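Local coordinates for hypothetical protein Atu1826 (Agrobacterium tumefaciens, PDB 2I3D) that is of unknown function but, as a putative alpha/beta hydrolase related to the S15 peptidase family, probably hydrolyses ester or amide bonds, at residues R78-I90 / G102-V114. Residues are numbered along the deposited sequence; the frame is centred on the assembly and turned at random.
Sequences RGFTTLRFNFRSI and GELSDAASALDWV
Flat groups of the 78-90 segment meet helix 102-114 one after another: A110 CB sits over one face of the F85 ring, 3.9 Å from its centroid, E103 CB covers one face of the F87 ring, and G102 CA lies 3.4 Å above the centre of the R88 guanidinium. D106 serves two of their edges, its CB at that of F87 and its carboxylate at that of R88. The setting is a strand-helix layer of the putative alpha/beta hydrolase fold: strand 81-85, flanked in the sheet by strands 33-40 and 49-53, packs against a helix running roughly antiparallel to it (149°), the axes 9.8 Å apart. From the middle of the strand back to its start the contacts are apolar, and those to V114 are tight. L83 CD2 rests 3.4 Å from V114 CG2 and also touches A110 CB, while L83 CD1 meets the W113 ring at CZ3; T81 CG2 lies equally near V114 CG1, its hydroxyl turned instead to the backbone N of S42. Beyond the strand, F87 to I90 form a type II turn. A bend at chi3 (58°) turns the R88 chain so that NE and NH2 lie side-on to D106, one to each carboxylate oxygen. This double grip should fix the guanidinium's rotation and tie the turn to the helix. E103 OE2 comes alongside R88 CG and CD, but accepts its hydrogen bond from the backbone N of D98. D106 OD2 takes two bonds from opposite faces of the carboxylate plane, R88 NE at 3.0 Å and R88 N at 2.9 Å, the latter nearly straight at 165°.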
loop_
_atom_site.group_PDB
_atom_site.type_symbol
_atom_site.label_atom_id
_atom_site.label_comp_id
_atom_site.label_asym_id
_atom_site.label_seq_id
_atom_site.Cartn_x
_atom_site.Cartn_y
_atom_site.Cartn_z
ATOM N N ARG B 78 -15.373 3.314 -15.188
ATOM C CA ARG B 78 -15.951 4.394 -16.005
ATOM C C ARG B 78 -15.716 4.217 -17.532
ATOM O O ARG B 78 -15.884 5.169 -18.320
ATOM C CB ARG B 78 -15.482 5.768 -15.515
ATOM C CG ARG B 78 -15.985 6.129 -14.124
ATOM C CD ARG B 78 -17.485 5.963 -13.970
ATOM N NE ARG B 78 -17.922 6.491 -12.679
ATOM C CZ ARG B 78 -18.088 5.788 -11.555
ATOM N NH1 ARG B 78 -17.891 4.475 -11.543
ATOM N NH2 ARG B 78 -18.465 6.413 -10.430
ATOM N N GLY B 79 -15.329 3.004 -17.932
ATOM C CA GLY B 79 -15.200 2.641 -19.356
ATOM C C GLY B 79 -13.886 2.970 -20.034
ATOM O O GLY B 79 -13.779 2.883 -21.266
ATOM N N PHE B 80 -12.870 3.348 -19.260
ATOM C CA PHE B 80 -11.559 3.633 -19.839
ATOM C C PHE B 80 -10.800 2.328 -20.136
ATOM O O PHE B 80 -10.913 1.337 -19.403
ATOM C CB PHE B 80 -10.680 4.429 -18.854
ATOM C CG PHE B 80 -11.008 5.910 -18.766
ATOM C CD1 PHE B 80 -12.197 6.332 -18.184
ATOM C CD2 PHE B 80 -10.101 6.868 -19.234
ATOM C CE1 PHE B 80 -12.497 7.701 -18.089
ATOM C CE2 PHE B 80 -10.389 8.232 -19.158
ATOM C CZ PHE B 80 -11.578 8.651 -18.567
ATOM N N THR B 81 -10.012 2.330 -21.205
ATOM C CA THR B 81 -8.964 1.317 -21.369
ATOM C C THR B 81 -7.874 1.719 -20.375
ATOM O O THR B 81 -7.372 2.846 -20.427
ATOM C CB THR B 81 -8.416 1.332 -22.805
ATOM O OG1 THR B 81 -9.419 0.768 -23.662
ATOM C CG2 THR B 81 -7.092 0.551 -22.924
ATOM N N THR B 82 -7.491 0.806 -19.491
ATOM C CA THR B 82 -6.716 1.218 -18.307
ATOM C C THR B 82 -5.475 0.381 -18.146
ATOM O O THR B 82 -5.537 -0.844 -18.275
ATOM C CB THR B 82 -7.590 1.194 -16.964
ATOM O OG1 THR B 82 -8.855 1.806 -17.216
ATOM C CG2 THR B 82 -6.905 1.934 -15.827
ATOM N N LEU B 83 -4.348 1.032 -17.849
ATOM C CA LEU B 83 -3.084 0.326 -17.601
ATOM C C LEU B 83 -2.430 0.886 -16.350
ATOM O O LEU B 83 -2.302 2.100 -16.250
ATOM C CB LEU B 83 -2.128 0.517 -18.791
ATOM C CG LEU B 83 -0.730 -0.083 -18.634
ATOM C CD1 LEU B 83 -0.780 -1.629 -18.692
ATOM C CD2 LEU B 83 0.175 0.476 -19.687
ATOM N N ARG B 84 -2.065 0.037 -15.387
ATOM C CA ARG B 84 -1.076 0.394 -14.381
ATOM C C ARG B 84 0.139 -0.491 -14.626
ATOM O O ARG B 84 0.029 -1.593 -15.169
ATOM C CB ARG B 84 -1.587 0.221 -12.944
ATOM C CG ARG B 84 -2.084 -1.225 -12.604
ATOM C CD ARG B 84 -2.750 -1.230 -11.209
ATOM N NE ARG B 84 -2.774 -2.564 -10.605
ATOM C CZ ARG B 84 -3.677 -3.508 -10.886
ATOM N NH1 ARG B 84 -4.647 -3.298 -11.775
ATOM N NH2 ARG B 84 -3.603 -4.675 -10.265
ATOM N N PHE B 85 1.307 -0.015 -14.245
ATOM C CA PHE B 85 2.517 -0.834 -14.441
ATOM C C PHE B 85 3.610 -0.473 -13.440
ATOM O O PHE B 85 3.583 0.589 -12.831
ATOM C CB PHE B 85 3.046 -0.642 -15.880
ATOM C CG PHE B 85 3.697 0.701 -16.121
ATOM C CD1 PHE B 85 5.085 0.842 -15.996
ATOM C CD2 PHE B 85 2.919 1.833 -16.431
ATOM C CE1 PHE B 85 5.699 2.087 -16.170
ATOM C CE2 PHE B 85 3.543 3.095 -16.598
ATOM C CZ PHE B 85 4.923 3.202 -16.474
ATOM N N ASN B 86 4.586 -1.378 -13.297
ATOM C CA ASN B 86 5.708 -1.168 -12.411
ATOM C C ASN B 86 6.806 -0.446 -13.149
ATOM O O ASN B 86 7.192 -0.867 -14.250
ATOM C CB ASN B 86 6.217 -2.502 -11.878
ATOM C CG ASN B 86 5.429 -2.980 -10.681
ATOM O OD1 ASN B 86 4.810 -2.173 -9.952
ATOM N ND2 ASN B 86 5.469 -4.297 -10.431
ATOM N N PHE B 87 7.309 0.628 -12.553
ATOM C CA PHE B 87 8.490 1.315 -13.131
ATOM C C PHE B 87 9.680 0.358 -13.194
ATOM O O PHE B 87 9.725 -0.642 -12.452
ATOM C CB PHE B 87 8.894 2.557 -12.334
ATOM C CG PHE B 87 7.971 3.736 -12.541
ATOM C CD1 PHE B 87 7.715 4.258 -13.829
ATOM C CD2 PHE B 87 7.386 4.360 -11.424
ATOM C CE1 PHE B 87 6.837 5.369 -13.985
ATOM C CE2 PHE B 87 6.538 5.483 -11.557
ATOM C CZ PHE B 87 6.244 5.981 -12.842
ATOM N N ARG B 88 10.650 0.663 -14.065
ATOM C CA ARG B 88 11.936 -0.094 -14.074
ATOM C C ARG B 88 12.436 -0.358 -12.661
ATOM O O ARG B 88 12.411 0.556 -11.794
ATOM C CB ARG B 88 13.026 0.672 -14.847
ATOM C CG ARG B 88 13.395 2.035 -14.252
ATOM C CD ARG B 88 14.315 2.839 -15.212
ATOM N NE ARG B 88 13.695 3.048 -16.514
ATOM C CZ ARG B 88 14.373 3.394 -17.612
ATOM N NH1 ARG B 88 15.687 3.597 -17.517
ATOM N NH2 ARG B 88 13.745 3.552 -18.779
ATOM N N SER B 89 12.890 -1.609 -12.452
ATOM C CA SER B 89 13.485 -2.136 -11.190
ATOM C C SER B 89 12.436 -2.645 -10.207
ATOM O O SER B 89 12.794 -3.360 -9.280
ATOM C CB SER B 89 14.383 -1.138 -10.475
ATOM O OG SER B 89 13.628 -0.288 -9.596
ATOM N N ILE B 90 11.163 -2.254 -10.383
ATOM C CA ILE B 90 10.084 -2.641 -9.452
ATOM C C ILE B 90 9.401 -3.965 -9.911
ATOM O O ILE B 90 9.055 -4.139 -11.087
ATOM C CB ILE B 90 9.025 -1.486 -9.377
ATOM C CG1 ILE B 90 9.688 -0.092 -9.144
ATOM C CG2 ILE B 90 7.880 -1.832 -8.393
ATOM C CD1 ILE B 90 10.470 0.065 -7.862
ATOM N N GLY B 102 14.293 8.071 -16.469
ATOM C CA GLY B 102 13.959 6.715 -16.932
ATOM C C GLY B 102 12.491 6.369 -16.716
ATOM O O GLY B 102 11.851 5.717 -17.536
ATOM N N GLU B 103 11.942 6.804 -15.589
ATOM C CA GLU B 103 10.570 6.445 -15.272
ATOM C C GLU B 103 9.605 7.190 -16.172
ATOM O O GLU B 103 8.574 6.626 -16.586
ATOM C CB GLU B 103 10.300 6.683 -13.778
ATOM C CG GLU B 103 11.023 5.587 -12.902
ATOM C CD GLU B 103 12.468 5.940 -12.608
ATOM O OE1 GLU B 103 12.757 7.144 -12.447
ATOM O OE2 GLU B 103 13.303 5.022 -12.498
ATOM N N LEU B 104 9.979 8.428 -16.556
ATOM C CA LEU B 104 9.193 9.134 -17.551
ATOM C C LEU B 104 9.236 8.383 -18.897
ATOM O O LEU B 104 8.204 8.222 -19.535
ATOM C CB LEU B 104 9.688 10.579 -17.743
ATOM C CG LEU B 104 8.951 11.367 -18.835
ATOM C CD1 LEU B 104 7.448 11.479 -18.610
ATOM C CD2 LEU B 104 9.558 12.785 -18.931
ATOM N N SER B 105 10.407 7.871 -19.287
ATOM C CA SER B 105 10.513 7.075 -20.518
ATOM C C SER B 105 9.670 5.823 -20.445
ATOM O O SER B 105 8.988 5.486 -21.423
ATOM C CB SER B 105 11.972 6.737 -20.824
ATOM O OG SER B 105 12.593 7.980 -21.137
ATOM N N ASP B 106 9.673 5.165 -19.265
ATOM C CA ASP B 106 8.810 4.008 -19.045
ATOM C C ASP B 106 7.334 4.339 -19.269
ATOM O O ASP B 106 6.619 3.606 -19.945
ATOM C CB ASP B 106 8.954 3.476 -17.608
ATOM C CG ASP B 106 10.338 2.889 -17.334
ATOM O OD1 ASP B 106 11.062 2.601 -18.336
ATOM O OD2 ASP B 106 10.702 2.738 -16.121
ATOM N N ALA B 107 6.877 5.452 -18.677
ATOM C CA ALA B 107 5.468 5.868 -18.820
ATOM C C ALA B 107 5.097 6.187 -20.286
ATOM O O ALA B 107 4.019 5.846 -20.756
ATOM C CB ALA B 107 5.195 7.108 -17.893
ATOM N N ALA B 108 5.999 6.854 -21.005
ATOM C CA ALA B 108 5.798 7.104 -22.432
ATOM C C ALA B 108 5.697 5.802 -23.231
ATOM O O ALA B 108 4.823 5.683 -24.088
ATOM C CB ALA B 108 6.937 7.979 -22.960
ATOM N N SER B 109 6.562 4.827 -22.921
ATOM C CA SER B 109 6.520 3.508 -23.560
ATOM C C SER B 109 5.239 2.787 -23.254
ATOM O O SER B 109 4.654 2.119 -24.128
ATOM C CB SER B 109 7.681 2.617 -23.127
ATOM O OG SER B 109 8.880 3.029 -23.744
ATOM N N ALA B 110 4.808 2.906 -22.008
ATOM C CA ALA B 110 3.532 2.314 -21.589
ATOM C C ALA B 110 2.351 2.883 -22.348
ATOM O O ALA B 110 1.523 2.137 -22.882
ATOM C CB ALA B 110 3.313 2.499 -20.053
ATOM N N LEU B 111 2.298 4.220 -22.437
ATOM C CA LEU B 111 1.240 4.892 -23.196
ATOM C C LEU B 111 1.279 4.528 -24.690
ATOM O O LEU B 111 0.234 4.231 -25.283
ATOM C CB LEU B 111 1.286 6.413 -22.990
ATOM C CG LEU B 111 0.107 7.166 -23.633
ATOM C CD1 LEU B 111 -1.332 6.577 -23.358
ATOM C CD2 LEU B 111 0.176 8.633 -23.202
ATOM N N ASP B 112 2.487 4.470 -25.248
ATOM C CA ASP B 112 2.645 4.052 -26.675
ATOM C C ASP B 112 2.097 2.637 -26.890
ATOM O O ASP B 112 1.402 2.348 -27.895
ATOM C CB ASP B 112 4.124 4.063 -27.089
ATOM C CG ASP B 112 4.706 5.465 -27.218
ATOM O OD1 ASP B 112 3.975 6.488 -27.266
ATOM O OD2 ASP B 112 5.944 5.531 -27.318
ATOM N N TRP B 113 2.438 1.740 -25.967
ATOM C CA TRP B 113 1.987 0.355 -26.051
ATOM C C TRP B 113 0.461 0.242 -26.059
ATOM O O TRP B 113 -0.116 -0.417 -26.963
ATOM C CB TRP B 113 2.595 -0.456 -24.934
ATOM C CG TRP B 113 2.192 -1.876 -24.911
ATOM C CD1 TRP B 113 2.733 -2.898 -25.656
ATOM C CD2 TRP B 113 1.168 -2.459 -24.107
ATOM N NE1 TRP B 113 2.114 -4.083 -25.338
ATOM C CE2 TRP B 113 1.142 -3.844 -24.402
ATOM C CE3 TRP B 113 0.276 -1.953 -23.155
ATOM C CZ2 TRP B 113 0.257 -4.725 -23.778
ATOM C CZ3 TRP B 113 -0.620 -2.835 -22.537
ATOM C CH2 TRP B 113 -0.618 -4.205 -22.855
ATOM N N VAL B 114 -0.216 0.898 -25.103
ATOM C CA VAL B 114 -1.686 0.848 -25.050
ATOM C C VAL B 114 -2.262 1.478 -26.314
ATOM O O VAL B 114 -3.190 0.939 -26.926
ATOM C CB VAL B 114 -2.304 1.520 -23.770
ATOM C CG1 VAL B 114 -3.836 1.265 -23.703
ATOM C CG2 VAL B 114 -1.670 1.011 -22.548
#